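Local coordinates for protein 2-oxoglutarate carboxylase small subunit (Hydrogenobacter thermophilus, PDB 7KCT) that is the small (beta) subunit of a carboxylase, with the ATP-grasp fold of the biotin carboxylase family, and binds adenosine-5'-diphosphate, bicarbonate and magnesium ions, at residues L164-A169 / L206-I211; I211-H216 / T445-E450; I239-Q244 / R346-D351. All blocks are in the same frame, centred on the assembly; numbering follows the deposited sequence.

In the fold
Along the chain, interaction 1 comes first: strand 163-167 runs into an excursion about half helical, including helix 182-200, and strand 205-209 returns to pair with it, closing a loop of 36 residues. Interaction 2 opens where interaction 1 ends, at the shared Ile-211, and closes 228 residues later at 445-450. Interaction 3, between 239-244 and 346-351, is nested inside that long loop. Interaction 1 stays within the ATP-grasp part of the chain, whereas interactions 2 and 3 each tie that part to the biotin carboxylase C-terminal part. All three meet the ADP of chain C. Interactions 2 and 3 also touch each other, Leu-449 and Thr-446 packing against Gln-240.

Interaction 1. Residues L164-A169 / L206-I211. With ADP (adenosine-5'-diphosphate), chain C.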
loop_
_atom_site.group_PDB
_atom_site.type_symbol
_atom_site.label_atom_id
_atom_site.label_comp_id
_atom_site.label_asym_id
_atom_site.label_seq_id
_atom_site.Cartn_x
_atom_site.Cartn_y
_atom_site.Cartn_z
ATOM N N LEU A 164 -0.063 -28.308 29.684
ATOM C CA LEU A 164 -0.484 -26.911 29.655
ATOM C C LEU A 164 -1.896 -26.799 30.222
ATOM O O LEU A 164 -2.807 -27.494 29.763
ATOM C CB LEU A 164 -0.466 -26.388 28.224
ATOM C CG LEU A 164 -0.546 -24.896 27.963
ATOM C CD1 LEU A 164 0.660 -24.231 28.569
ATOM C CD2 LEU A 164 -0.552 -24.716 26.511
ATOM N N LEU A 165 -2.078 -25.951 31.228
ATOM C CA LEU A 165 -3.408 -25.532 31.628
ATOM C C LEU A 165 -3.865 -24.331 30.782
ATOM O O LEU A 165 -3.071 -23.442 30.442
ATOM C CB LEU A 165 -3.412 -25.187 33.108
ATOM C CG LEU A 165 -2.997 -26.265 34.089
ATOM C CD1 LEU A 165 -2.839 -25.615 35.447
ATOM C CD2 LEU A 165 -4.065 -27.354 34.088
ATOM N N LYS A 166 -5.145 -24.328 30.414
ATOM C CA LYS A 166 -5.730 -23.237 29.637
ATOM C C LYS A 166 -7.130 -22.927 30.156
ATOM O O LYS A 166 -7.891 -23.844 30.489
ATOM C CB LYS A 166 -5.820 -23.599 28.165
ATOM C CG LYS A 166 -4.514 -24.096 27.596
ATOM C CD LYS A 166 -4.597 -24.662 26.183
ATOM C CE LYS A 166 -4.793 -23.606 25.134
ATOM N NZ LYS A 166 -4.570 -24.107 23.740
ATOM N N ALA A 167 -7.474 -21.633 30.190
ATOM C CA ALA A 167 -8.845 -21.215 30.443
ATOM C C ALA A 167 -9.719 -21.639 29.273
ATOM O O ALA A 167 -9.438 -21.272 28.129
ATOM C CB ALA A 167 -8.897 -19.701 30.639
ATOM N N SER A 168 -10.791 -22.404 29.547
ATOM C CA SER A 168 -11.639 -22.840 28.444
ATOM C C SER A 168 -12.433 -21.672 27.861
ATOM O O SER A 168 -12.849 -21.716 26.699
ATOM C CB SER A 168 -12.584 -23.966 28.880
ATOM O OG SER A 168 -12.988 -24.705 27.730
ATOM N N ALA A 169 -12.688 -20.644 28.671
ATOM C CA ALA A 169 -13.338 -19.409 28.235
ATOM C C ALA A 169 -12.350 -18.340 27.766
ATOM O O ALA A 169 -12.609 -17.138 27.937
ATOM C CB ALA A 169 -14.218 -18.860 29.363
ATOM N N LEU A 206 -9.000 -26.400 31.079
ATOM C CA LEU A 206 -8.687 -27.672 30.459
ATOM C C LEU A 206 -7.178 -27.901 30.549
ATOM O O LEU A 206 -6.386 -26.984 30.808
ATOM C CB LEU A 206 -9.176 -27.721 29.008
ATOM C CG LEU A 206 -8.567 -26.813 27.938
ATOM C CD1 LEU A 206 -7.199 -27.356 27.523
ATOM C CD2 LEU A 206 -9.461 -26.719 26.740
ATOM N N LEU A 207 -6.789 -29.133 30.273
ATOM C CA LEU A 207 -5.396 -29.543 30.311
ATOM C C LEU A 207 -5.078 -30.193 28.987
ATOM O O LEU A 207 -5.867 -31.010 28.508
ATOM C CB LEU A 207 -5.156 -30.516 31.468
ATOM C CG LEU A 207 -3.730 -30.965 31.779
ATOM C CD1 LEU A 207 -3.697 -31.627 33.171
ATOM C CD2 LEU A 207 -3.242 -31.913 30.750
ATOM N N GLU A 208 -3.945 -29.830 28.383
ATOM C CA GLU A 208 -3.488 -30.554 27.221
ATOM C C GLU A 208 -1.974 -30.745 27.245
ATOM O O GLU A 208 -1.260 -30.150 28.038
ATOM C CB GLU A 208 -3.939 -29.869 25.912
ATOM C CG GLU A 208 -3.604 -28.409 25.741
ATOM C CD GLU A 208 -4.203 -27.826 24.434
ATOM O OE1 GLU A 208 -5.373 -28.143 24.105
ATOM O OE2 GLU A 208 -3.528 -27.032 23.743
ATOM N N LYS A 209 -1.522 -31.653 26.395
ATOM C CA LYS A 209 -0.105 -31.925 26.248
ATOM C C LYS A 209 0.586 -30.637 25.847
ATOM O O LYS A 209 0.153 -29.955 24.911
ATOM C CB LYS A 209 0.103 -32.990 25.183
ATOM C CG LYS A 209 1.543 -33.334 24.886
ATOM C CD LYS A 209 2.196 -33.987 26.079
ATOM C CE LYS A 209 3.694 -33.741 26.081
ATOM N NZ LYS A 209 4.266 -34.006 27.416
ATOM N N TYR A 210 1.625 -30.271 26.575
ATOM C CA TYR A 210 2.435 -29.155 26.113
ATOM C C TYR A 210 3.333 -29.620 24.975
ATOM O O TYR A 210 4.208 -30.478 25.177
ATOM C CB TYR A 210 3.281 -28.566 27.220
ATOM C CG TYR A 210 4.099 -27.420 26.676
ATOM C CD1 TYR A 210 3.490 -26.195 26.345
ATOM C CD2 TYR A 210 5.462 -27.561 26.441
ATOM C CE1 TYR A 210 4.243 -25.117 25.834
ATOM C CE2 TYR A 210 6.226 -26.493 25.940
ATOM C CZ TYR A 210 5.612 -25.278 25.638
ATOM O OH TYR A 210 6.403 -24.268 25.133
ATOM N N ILE A 211 3.144 -29.053 23.786
ATOM C CA ILE A 211 3.980 -29.379 22.634
ATOM C C ILE A 211 5.210 -28.472 22.664
ATOM O O ILE A 211 5.101 -27.263 22.447
ATOM C CB ILE A 211 3.227 -29.233 21.303
ATOM C CG1 ILE A 211 1.903 -30.020 21.317
ATOM C CG2 ILE A 211 4.139 -29.625 20.170
ATOM C CD1 ILE A 211 2.075 -31.522 21.404
HETATM P PB ADP C . -5.826 -17.656 23.157
HETATM O O1B ADP C . -5.494 -16.761 24.300
HETATM O O2B ADP C . -5.305 -17.544 21.748
HETATM O O3B ADP C . -7.238 -18.208 23.181
HETATM P PA ADP C . -4.808 -20.172 22.424
HETATM O O1A ADP C . -4.810 -19.956 20.954
HETATM O O2A ADP C . -5.178 -21.559 22.925
HETATM O O3A ADP C . -5.012 -19.217 23.648
HETATM O "O5'" ADP C . -2.963 -20.490 22.548
HETATM C "C5'" ADP C . -2.184 -19.312 22.969
HETATM C "C4'" ADP C . -0.829 -19.587 22.449
HETATM O "O4'" ADP C . -0.268 -20.480 23.439
HETATM C "C3'" ADP C . -0.838 -20.297 21.148
HETATM O "O3'" ADP C . -0.638 -19.376 20.070
HETATM C "C2'" ADP C . 0.465 -21.075 21.314
HETATM O "O2'" ADP C . 1.651 -20.197 21.223
HETATM C "C1'" ADP C . 0.452 -21.500 22.754
HETATM N N9 ADP C . -0.199 -22.821 22.927
HETATM C C8 ADP C . -1.561 -23.143 23.006
HETATM N N7 ADP C . -1.740 -24.476 23.199
HETATM C C5 ADP C . -0.454 -25.018 23.206
HETATM C C6 ADP C . 0.026 -26.344 23.361
HETATM N N6 ADP C . -0.854 -27.368 23.523
HETATM N N1 ADP C . 1.352 -26.622 23.302
HETATM C C2 ADP C . 2.148 -25.536 23.151
HETATM N N3 ADP C . 1.843 -24.235 23.006
HETATM C C4 ADP C . 0.506 -24.006 23.043
HETATM O O HOH W 1 -6.667 -25.691 23.304
#
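Lys-166 and Glu-208 meet on the adenine side of an antiparallel strand pair, 164-167 with 206-209, where each polar end serves more than one partner. The strands run at 142° to each other. Four backbone bonds satisfy the N-H and C=O groups of two hydrogen-bonded pairs: Leu-164 with Glu-208 (Leu-164 N to Glu-208 O, 2.7 Å) and Lys-166 with Leu-206. Between them, Leu-165 and Leu-207 form the non-hydrogen-bonded pair, their side chains on the opposite face of the sheet from Leu-164, Lys-166, Leu-206 and Glu-208. The bend at chi3 of Lys-166 (73°) carries NZ to the nucleotide. There Lys-166 NZ donates to O2A of the ADP of chain C at 2.7 Å and to its N7 at 2.9 Å. Lys-166 NZ also forms a salt bridge with Glu-208 OE2 at 3.1 Å, approaching from above the carboxylate plane. A water accepts from NZ and donates to Glu-208 OE1, which has a further salt bridge with Lys-128. These four acceptors outnumber the three N-H of NZ, which they probably share. Glu-208 OE2 accepts in addition from ADP N6 at 2.7 Å, a nearly straight bond of 173°. The other bond from N6 goes to Lys-209 O, and Ile-211 N donates to ADP N1 at 3.1 Å. Leu-164 packs its CD2 branch 3.3 Å from ADP C5, while its CD1 branch meets CD1 of Tyr-210. Ser-168 OG is hydrogen-bonded to Asp-123 and to Ala-125 N. Charged side chains reading the adenine amino group and N7, with backbone groups meeting N6 and N1, make this the adenine end of an ATP-grasp nucleotide site.

Interaction 2. Residues I211-H216 / T445-E450; sequences IENPKH and TTRYLE. With ADP (adenosine-5'-diphosphate), chain C.
Thr-446 and Pro-214 provide the backbone link: Thr-446 N donates to Pro-214 O at 2.9 Å with an angle of 163°, the one direct hydrogen bond joining 211-216 to 445-450. Thr-445 OG1 accepts from Arg-447 N, a capping bond in the type I turn that leads into helix 448-451. His-216 ND1 meets ADP O3' at the ring edge, at a distance too short to be trusted.

Charge forms the second group. Glu-212 OE2 lies at the edge of the Arg-447 guanidinium, near its plane, but the carboxylate is turned 43° from it; the salt bridge from OE2 to NH1 is long, 3.6 Å. One water bridges the pair: it accepts from Arg-447 NH1 and Asn-213 N and donates to Glu-212 OE2. A second water also bridges them, its bond from NH1 weak. Arg-447, bent at chi2 and chi3, turns NE and NH2 onto Glu-450, with 2.8 Å from Arg-447 NE to Glu-450 OE1; Glu-212 also pairs with Arg-180. The resulting salt-bridge network spans the seam between the ATP-grasp and biotin carboxylase C-terminal parts of the chain.

Packing completes the contact. Thr-446 OG1 lies 3.4 Å from Pro-214 CD, the two side chains crossing at about a right angle. With OG1 set between backbone N and carbonyl carbon (chi1 60°), Thr-446 turns CG2 toward the ribose, 3.6 Å from ADP O2'. Pro-214 CG is 3.8 Å from ADP C2.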
loop_
_atom_site.group_PDB
_atom_site.type_symbol
_atom_site.label_atom_id
_atom_site.label_comp_id
_atom_site.label_asym_id
_atom_site.label_seq_id
_atom_site.Cartn_x
_atom_site.Cartn_y
_atom_site.Cartn_z
ATOM N N ILE A 211 3.144 -29.053 23.786
ATOM C CA ILE A 211 3.980 -29.379 22.634
ATOM C C ILE A 211 5.210 -28.472 22.664
ATOM O O ILE A 211 5.101 -27.263 22.447
ATOM C CB ILE A 211 3.227 -29.233 21.303
ATOM C CG1 ILE A 211 1.903 -30.020 21.317
ATOM C CG2 ILE A 211 4.139 -29.625 20.170
ATOM C CD1 ILE A 211 2.075 -31.522 21.404
ATOM N N GLU A 212 6.393 -29.059 22.883
ATOM C CA GLU A 212 7.626 -28.283 23.051
ATOM C C GLU A 212 8.104 -27.768 21.691
ATOM O O GLU A 212 8.024 -28.463 20.672
ATOM C CB GLU A 212 8.721 -29.144 23.715
ATOM C CG GLU A 212 9.853 -28.385 24.416
ATOM C CD GLU A 212 9.499 -27.977 25.834
ATOM O OE1 GLU A 212 9.048 -28.844 26.616
ATOM O OE2 GLU A 212 9.711 -26.795 26.182
ATOM N N ASN A 213 8.576 -26.536 21.671
ATOM C CA ASN A 213 9.021 -25.951 20.408
ATOM C C ASN A 213 7.984 -25.954 19.285
ATOM O O ASN A 213 8.304 -26.290 18.140
ATOM C CB ASN A 213 10.261 -26.683 19.914
ATOM C CG ASN A 213 11.322 -26.809 20.983
ATOM O OD1 ASN A 213 11.747 -25.820 21.585
ATOM N ND2 ASN A 213 11.700 -28.046 21.275
ATOM N N PRO A 214 6.761 -25.538 19.556
ATOM C CA PRO A 214 5.721 -25.576 18.530
ATOM C C PRO A 214 5.777 -24.367 17.599
ATOM O O PRO A 214 6.415 -23.351 17.892
ATOM C CB PRO A 214 4.438 -25.564 19.359
ATOM C CG PRO A 214 4.795 -24.775 20.528
ATOM C CD PRO A 214 6.280 -24.922 20.797
ATOM N N LYS A 215 5.105 -24.512 16.451
ATOM C CA LYS A 215 4.710 -23.389 15.608
ATOM C C LYS A 215 3.197 -23.166 15.731
ATOM O O LYS A 215 2.435 -24.090 16.039
ATOM C CB LYS A 215 5.129 -23.647 14.170
ATOM C CG LYS A 215 6.666 -23.608 13.940
ATOM C CD LYS A 215 6.989 -23.793 12.463
ATOM C CE LYS A 215 8.174 -22.946 12.013
ATOM N NZ LYS A 215 7.879 -21.487 12.002
ATOM N N HIS A 216 2.765 -21.919 15.543
ATOM C CA HIS A 216 1.349 -21.578 15.560
ATOM C C HIS A 216 0.921 -21.369 14.112
ATOM O O HIS A 216 1.296 -20.380 13.468
ATOM C CB HIS A 216 1.081 -20.378 16.469
ATOM C CG HIS A 216 -0.374 -19.974 16.539
ATOM N ND1 HIS A 216 -1.063 -19.885 17.730
ATOM C CD2 HIS A 216 -1.244 -19.575 15.578
ATOM C CE1 HIS A 216 -2.307 -19.499 17.493
ATOM N NE2 HIS A 216 -2.441 -19.297 16.195
ATOM N N THR A 445 10.032 -20.591 16.198
ATOM C CA THR A 445 8.969 -21.240 16.945
ATOM C C THR A 445 8.334 -20.221 17.883
ATOM O O THR A 445 8.743 -19.057 17.949
ATOM C CB THR A 445 9.492 -22.436 17.767
ATOM O OG1 THR A 445 10.132 -21.951 18.950
ATOM C CG2 THR A 445 10.425 -23.308 16.975
ATOM N N THR A 446 7.338 -20.655 18.648
ATOM C CA THR A 446 6.701 -19.728 19.589
ATOM C C THR A 446 7.622 -19.281 20.708
ATOM O O THR A 446 7.305 -18.286 21.382
ATOM C CB THR A 446 5.456 -20.365 20.209
ATOM O OG1 THR A 446 5.832 -21.561 20.905
ATOM C CG2 THR A 446 4.493 -20.713 19.093
ATOM N N ARG A 447 8.752 -19.973 20.891
ATOM C CA ARG A 447 9.806 -19.649 21.846
ATOM C C ARG A 447 10.796 -18.632 21.276
ATOM O O ARG A 447 11.740 -18.233 21.970
ATOM C CB ARG A 447 10.580 -20.936 22.221
ATOM C CG ARG A 447 9.708 -22.173 22.567
ATOM C CD ARG A 447 8.634 -21.870 23.620
ATOM N NE ARG A 447 9.178 -21.250 24.824
ATOM C CZ ARG A 447 9.629 -21.911 25.888
ATOM N NH1 ARG A 447 9.610 -23.237 25.910
ATOM N NH2 ARG A 447 10.105 -21.231 26.927
ATOM N N TYR A 448 10.598 -18.212 20.028
ATOM C CA TYR A 448 11.569 -17.359 19.337
ATOM C C TYR A 448 12.118 -16.218 20.186
ATOM O O TYR A 448 13.334 -16.012 20.227
ATOM C CB TYR A 448 10.956 -16.792 18.068
ATOM C CG TYR A 448 11.920 -15.918 17.313
ATOM C CD1 TYR A 448 12.783 -16.451 16.372
ATOM C CD2 TYR A 448 12.006 -14.554 17.596
ATOM C CE1 TYR A 448 13.681 -15.630 15.682
ATOM C CE2 TYR A 448 12.892 -13.748 16.938
ATOM C CZ TYR A 448 13.721 -14.278 15.981
ATOM O OH TYR A 448 14.582 -13.449 15.328
ATOM N N LEU A 449 11.245 -15.431 20.833
ATOM C CA LEU A 449 11.728 -14.239 21.521
ATOM C C LEU A 449 12.539 -14.605 22.778
ATOM O O LEU A 449 13.536 -13.944 23.106
ATOM C CB LEU A 449 10.559 -13.324 21.876
ATOM C CG LEU A 449 9.965 -12.517 20.710
ATOM C CD1 LEU A 449 8.740 -11.726 21.147
ATOM C CD2 LEU A 449 11.005 -11.575 20.046
ATOM N N GLU A 450 12.138 -15.662 23.486
ATOM C CA GLU A 450 12.928 -16.134 24.621
ATOM C C GLU A 450 14.287 -16.690 24.197
ATOM O O GLU A 450 15.232 -16.685 24.992
ATOM C CB GLU A 450 12.133 -17.200 25.363
ATOM C CG GLU A 450 10.787 -16.738 25.903
ATOM C CD GLU A 450 9.826 -17.905 26.182
ATOM O OE1 GLU A 450 9.226 -18.459 25.226
ATOM O OE2 GLU A 450 9.681 -18.277 27.367
HETATM P PB ADP C . -5.826 -17.656 23.157
HETATM O O1B ADP C . -5.494 -16.761 24.300
HETATM O O2B ADP C . -5.305 -17.544 21.748
HETATM O O3B ADP C . -7.238 -18.208 23.181
HETATM P PA ADP C . -4.808 -20.172 22.424
HETATM O O1A ADP C . -4.810 -19.956 20.954
HETATM O O2A ADP C . -5.178 -21.559 22.925
HETATM O O3A ADP C . -5.012 -19.217 23.648
HETATM O "O5'" ADP C . -2.963 -20.490 22.548
HETATM C "C5'" ADP C . -2.184 -19.312 22.969
HETATM C "C4'" ADP C . -0.829 -19.587 22.449
HETATM O "O4'" ADP C . -0.268 -20.480 23.439
HETATM C "C3'" ADP C . -0.838 -20.297 21.148
HETATM O "O3'" ADP C . -0.638 -19.376 20.070
HETATM C "C2'" ADP C . 0.465 -21.075 21.314
HETATM O "O2'" ADP C . 1.651 -20.197 21.223
HETATM C "C1'" ADP C . 0.452 -21.500 22.754
HETATM N N9 ADP C . -0.199 -22.821 22.927
HETATM C C8 ADP C . -1.561 -23.143 23.006
HETATM N N7 ADP C . -1.740 -24.476 23.199
HETATM C C5 ADP C . -0.454 -25.018 23.206
HETATM C C6 ADP C . 0.026 -26.344 23.361
HETATM N N6 ADP C . -0.854 -27.368 23.523
HETATM N N1 ADP C . 1.352 -26.622 23.302
HETATM C C2 ADP C . 2.148 -25.536 23.151
HETATM N N3 ADP C . 1.843 -24.235 23.006
HETATM C C4 ADP C . 0.506 -24.006 23.043
HETATM O O HOH W 2 8.897 -25.037 23.920
HETATM O O HOH W 3 11.975 -25.016 26.816
#

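Interaction 3. Residues I239-Q244 / R346-D351; sequences IQRRNQ and RINAED. With ADP (adenosine-5'-diphosphate), chain D; ADP (adenosine-5'-diphosphate), chain C.
Arg-241 and Glu-350 form the salt bridge that carries this contact, their side chains arriving from opposite directions. Arg-241 opens the type I' turn, Arg-241 to Gln-244, of a beta hairpin in the ATP-grasp part of the chain. Arg-241 NE donates to Glu-350 OE2 at 2.9 Å, and Arg-241 NH1 donates to the same oxygen at 3.0 Å. The grip is therefore side-on, two nitrogens to one atom. OE2 lies within 2° of the guanidinium plane, yet the carboxylate is turned 51° from that plane. NH1 uses the syn lone pair of OE2, whereas NE approaches on the syn side but tilted from the carboxylate plane. A weak bond from NH1 reaches OE1, which has Ser-392 as a further partner.

The second strand of the hairpin, 244-250, pairs with strand 341-351, which runs into the biotin carboxylase C-terminal part. The hairpin end lies between two nucleotides. Toward the ADP of chain D, Arg-346 NH2 donates to O3A at 2.9 Å and NH1 to O1A at 3.1 Å. The Arg-346 chain is extended from CG to NE, which spans the gap to the diphosphate; NE pairs with Glu-248, and NH2 also with Glu-304. Gln-244 NE2 adds a weak bond to the same O1A. Toward the ADP of chain C, Gln-240 OE1 accepts from O2' at 2.9 Å.

Two looser bonds flank the bridge: Arg-241 NH2 to Gln-244 OE1, met from above the carbonyl plane, and a weak one from Asn-348 ND2 to Glu-350 OE2. Phe-356 packs against the side chains of Arg-241 and Glu-350. The guanidinium of Arg-242 lies over that of Arg-241: Arg-242 NH2 sits 3.4 Å above the Arg-241 plane, over its centre, and 4.3 Å from Glu-350 OE1, beyond a salt bridge, though the carboxylate charge may offset the two arginines.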
loop_
_atom_site.group_PDB
_atom_site.type_symbol
_atom_site.label_atom_id
_atom_site.label_comp_id
_atom_site.label_asym_id
_atom_site.label_seq_id
_atom_site.Cartn_x
_atom_site.Cartn_y
_atom_site.Cartn_z
ATOM N N ILE A 239 5.710 -16.097 16.189
ATOM C CA ILE A 239 6.446 -15.090 16.959
ATOM C C ILE A 239 5.493 -14.335 17.878
ATOM O O ILE A 239 4.670 -13.532 17.415
ATOM C CB ILE A 239 7.215 -14.130 16.045
ATOM C CG1 ILE A 239 8.225 -14.968 15.256
ATOM C CG2 ILE A 239 7.912 -13.100 16.884
ATOM C CD1 ILE A 239 9.028 -14.283 14.207
ATOM N N GLN A 240 5.694 -14.508 19.189
ATOM C CA GLN A 240 4.725 -14.091 20.176
ATOM C C GLN A 240 5.376 -13.558 21.437
ATOM O O GLN A 240 6.514 -13.885 21.771
ATOM C CB GLN A 240 3.805 -15.261 20.587
ATOM C CG GLN A 240 2.959 -15.789 19.490
ATOM C CD GLN A 240 2.171 -17.028 19.898
ATOM O OE1 GLN A 240 1.966 -17.301 21.087
ATOM N NE2 GLN A 240 1.732 -17.780 18.906
ATOM N N ARG A 241 4.616 -12.731 22.149
ATOM C CA ARG A 241 4.927 -12.385 23.520
ATOM C C ARG A 241 3.614 -12.353 24.285
ATOM O O ARG A 241 2.590 -11.882 23.767
ATOM C CB ARG A 241 5.653 -11.041 23.628
ATOM C CG ARG A 241 4.845 -9.876 23.083
ATOM C CD ARG A 241 4.122 -9.131 24.185
ATOM N NE ARG A 241 3.314 -8.022 23.664
ATOM C CZ ARG A 241 1.989 -8.035 23.531
ATOM N NH1 ARG A 241 1.371 -6.965 23.050
ATOM N NH2 ARG A 241 1.279 -9.092 23.914
ATOM N N ARG A 242 3.668 -12.852 25.525
ATOM C CA ARG A 242 2.493 -13.078 26.366
ATOM C C ARG A 242 1.449 -13.914 25.641
ATOM O O ARG A 242 0.251 -13.763 25.875
ATOM C CB ARG A 242 1.887 -11.752 26.855
ATOM C CG ARG A 242 2.777 -11.014 27.866
ATOM C CD ARG A 242 2.023 -9.961 28.723
ATOM N NE ARG A 242 1.342 -8.956 27.897
ATOM C CZ ARG A 242 1.897 -7.834 27.442
ATOM N NH1 ARG A 242 3.156 -7.518 27.731
ATOM N NH2 ARG A 242 1.180 -7.009 26.693
ATOM N N ASN A 243 1.902 -14.833 24.781
ATOM C CA ASN A 243 1.023 -15.701 24.003
ATOM C C ASN A 243 0.132 -14.919 23.029
ATOM O O ASN A 243 -0.940 -15.404 22.642
ATOM C CB ASN A 243 0.166 -16.557 24.937
ATOM C CG ASN A 243 0.996 -17.360 25.892
ATOM O OD1 ASN A 243 0.890 -17.183 27.104
ATOM N ND2 ASN A 243 1.813 -18.259 25.364
ATOM N N GLN A 244 0.560 -13.713 22.645
ATOM C CA GLN A 244 -0.131 -12.868 21.674
ATOM C C GLN A 244 0.807 -12.509 20.529
ATOM O O GLN A 244 1.996 -12.240 20.732
ATOM C CB GLN A 244 -0.663 -11.624 22.354
ATOM C CG GLN A 244 -1.775 -10.917 21.635
ATOM C CD GLN A 244 -2.140 -9.625 22.353
ATOM O OE1 GLN A 244 -1.937 -9.495 23.578
ATOM N NE2 GLN A 244 -2.653 -8.652 21.597
ATOM N N ARG A 346 3.062 -6.030 13.933
ATOM C CA ARG A 346 2.241 -5.191 14.793
ATOM C C ARG A 346 3.127 -4.127 15.387
ATOM O O ARG A 346 4.132 -4.448 16.040
ATOM C CB ARG A 346 1.581 -6.002 15.897
ATOM C CG ARG A 346 0.815 -7.165 15.332
ATOM C CD ARG A 346 -0.230 -7.590 16.300
ATOM N NE ARG A 346 -0.923 -8.794 15.861
ATOM C CZ ARG A 346 -1.926 -9.311 16.541
ATOM N NH1 ARG A 346 -2.314 -8.690 17.653
ATOM N NH2 ARG A 346 -2.503 -10.445 16.145
ATOM N N ILE A 347 2.768 -2.872 15.142
ATOM C CA ILE A 347 3.460 -1.720 15.708
ATOM C C ILE A 347 2.673 -1.340 16.949
ATOM O O ILE A 347 1.619 -0.704 16.843
ATOM C CB ILE A 347 3.522 -0.531 14.746
ATOM C CG1 ILE A 347 3.874 -0.975 13.340
ATOM C CG2 ILE A 347 4.457 0.499 15.279
ATOM C CD1 ILE A 347 5.130 -1.564 13.237
ATOM N N ASN A 348 3.174 -1.727 18.122
ATOM C CA ASN A 348 2.492 -1.477 19.378
ATOM C C ASN A 348 3.212 -0.388 20.146
ATOM O O ASN A 348 4.439 -0.231 20.052
ATOM C CB ASN A 348 2.423 -2.739 20.263
ATOM C CG ASN A 348 1.716 -3.895 19.601
ATOM O OD1 ASN A 348 0.699 -3.729 18.937
ATOM N ND2 ASN A 348 2.254 -5.097 19.794
ATOM N N ALA A 349 2.446 0.371 20.912
ATOM C CA ALA A 349 3.001 1.356 21.837
ATOM C C ALA A 349 3.368 0.581 23.103
ATOM O O ALA A 349 2.554 0.425 24.010
ATOM C CB ALA A 349 1.996 2.466 22.139
ATOM N N GLU A 350 4.556 -0.039 23.095
ATOM C CA GLU A 350 5.033 -0.750 24.275
ATOM C C GLU A 350 6.555 -0.791 24.245
ATOM O O GLU A 350 7.174 -0.623 23.194
ATOM C CB GLU A 350 4.416 -2.162 24.386
ATOM C CG GLU A 350 4.569 -3.078 23.246
ATOM C CD GLU A 350 3.510 -4.230 23.256
ATOM O OE1 GLU A 350 2.377 -4.096 23.806
ATOM O OE2 GLU A 350 3.828 -5.290 22.682
ATOM N N ASP A 351 7.164 -0.990 25.427
ATOM C CA ASP A 351 8.621 -0.988 25.503
ATOM C C ASP A 351 9.122 -2.415 25.614
ATOM O O ASP A 351 9.028 -3.016 26.693
ATOM C CB ASP A 351 9.100 -0.143 26.691
ATOM C CG ASP A 351 10.629 0.084 26.687
ATOM O OD1 ASP A 351 11.356 -0.634 25.950
ATOM O OD2 ASP A 351 11.116 0.954 27.447
HETATM P PB ADP D . -6.089 -12.063 16.869
HETATM O O1B ADP D . -7.108 -11.294 16.050
HETATM O O2B ADP D . -5.012 -12.899 16.214
HETATM O O3B ADP D . -6.598 -12.625 18.159
HETATM P PA ADP D . -5.099 -10.555 19.173
HETATM O O1A ADP D . -4.446 -9.341 19.741
HETATM O O2A ADP D . -5.285 -11.846 19.951
HETATM O O3A ADP D . -4.922 -10.838 17.623
HETATM O "O5'" ADP D . -6.962 -9.934 19.354
HETATM C "C5'" ADP D . -7.046 -8.446 19.368
HETATM C "C4'" ADP D . -7.921 -7.908 20.406
HETATM O "O4'" ADP D . -8.964 -8.760 20.828
HETATM C "C3'" ADP D . -6.872 -7.678 21.640
HETATM O "O3'" ADP D . -7.204 -6.555 22.262
HETATM C "C2'" ADP D . -7.221 -9.007 22.417
HETATM O "O2'" ADP D . -7.098 -8.865 23.754
HETATM C "C1'" ADP D . -8.755 -8.981 22.145
HETATM N N9 ADP D . -9.433 -10.340 22.226
HETATM C C8 ADP D . -9.084 -11.555 21.587
HETATM N N7 ADP D . -9.910 -12.585 21.908
HETATM C C5 ADP D . -10.845 -12.014 22.744
HETATM C C6 ADP D . -11.955 -12.578 23.403
HETATM N N6 ADP D . -12.262 -13.915 23.246
HETATM N N1 ADP D . -12.749 -11.798 24.207
HETATM C C2 ADP D . -12.346 -10.477 24.323
HETATM N N3 ADP D . -11.313 -9.800 23.760
HETATM C C4 ADP D . -10.574 -10.621 22.955
HETATM P PB ADP C . -5.826 -17.656 23.157
HETATM O O1B ADP C . -5.494 -16.761 24.300
HETATM O O2B ADP C . -5.305 -17.544 21.748
HETATM O O3B ADP C . -7.238 -18.208 23.181
HETATM P PA ADP C . -4.808 -20.172 22.424
HETATM O O1A ADP C . -4.810 -19.956 20.954
HETATM O O2A ADP C . -5.178 -21.559 22.925
HETATM O O3A ADP C . -5.012 -19.217 23.648
HETATM O "O5'" ADP C . -2.963 -20.490 22.548
HETATM C "C5'" ADP C . -2.184 -19.312 22.969
HETATM C "C4'" ADP C . -0.829 -19.587 22.449
HETATM O "O4'" ADP C . -0.268 -20.480 23.439
HETATM C "C3'" ADP C . -0.838 -20.297 21.148
HETATM O "O3'" ADP C . -0.638 -19.376 20.070
HETATM C "C2'" ADP C . 0.465 -21.075 21.314
HETATM O "O2'" ADP C . 1.651 -20.197 21.223
HETATM C "C1'" ADP C . 0.452 -21.500 22.754
HETATM N N9 ADP C . -0.199 -22.821 22.927
HETATM C C8 ADP C . -1.561 -23.143 23.006
HETATM N N7 ADP C . -1.740 -24.476 23.199
HETATM C C5 ADP C . -0.454 -25.018 23.206
HETATM C C6 ADP C . 0.026 -26.344 23.361
HETATM N N6 ADP C . -0.854 -27.368 23.523
HETATM N N1 ADP C . 1.352 -26.622 23.302
HETATM C C2 ADP C . 2.148 -25.536 23.151
HETATM N N3 ADP C . 1.843 -24.235 23.006
HETATM C C4 ADP C . 0.506 -24.006 23.043
#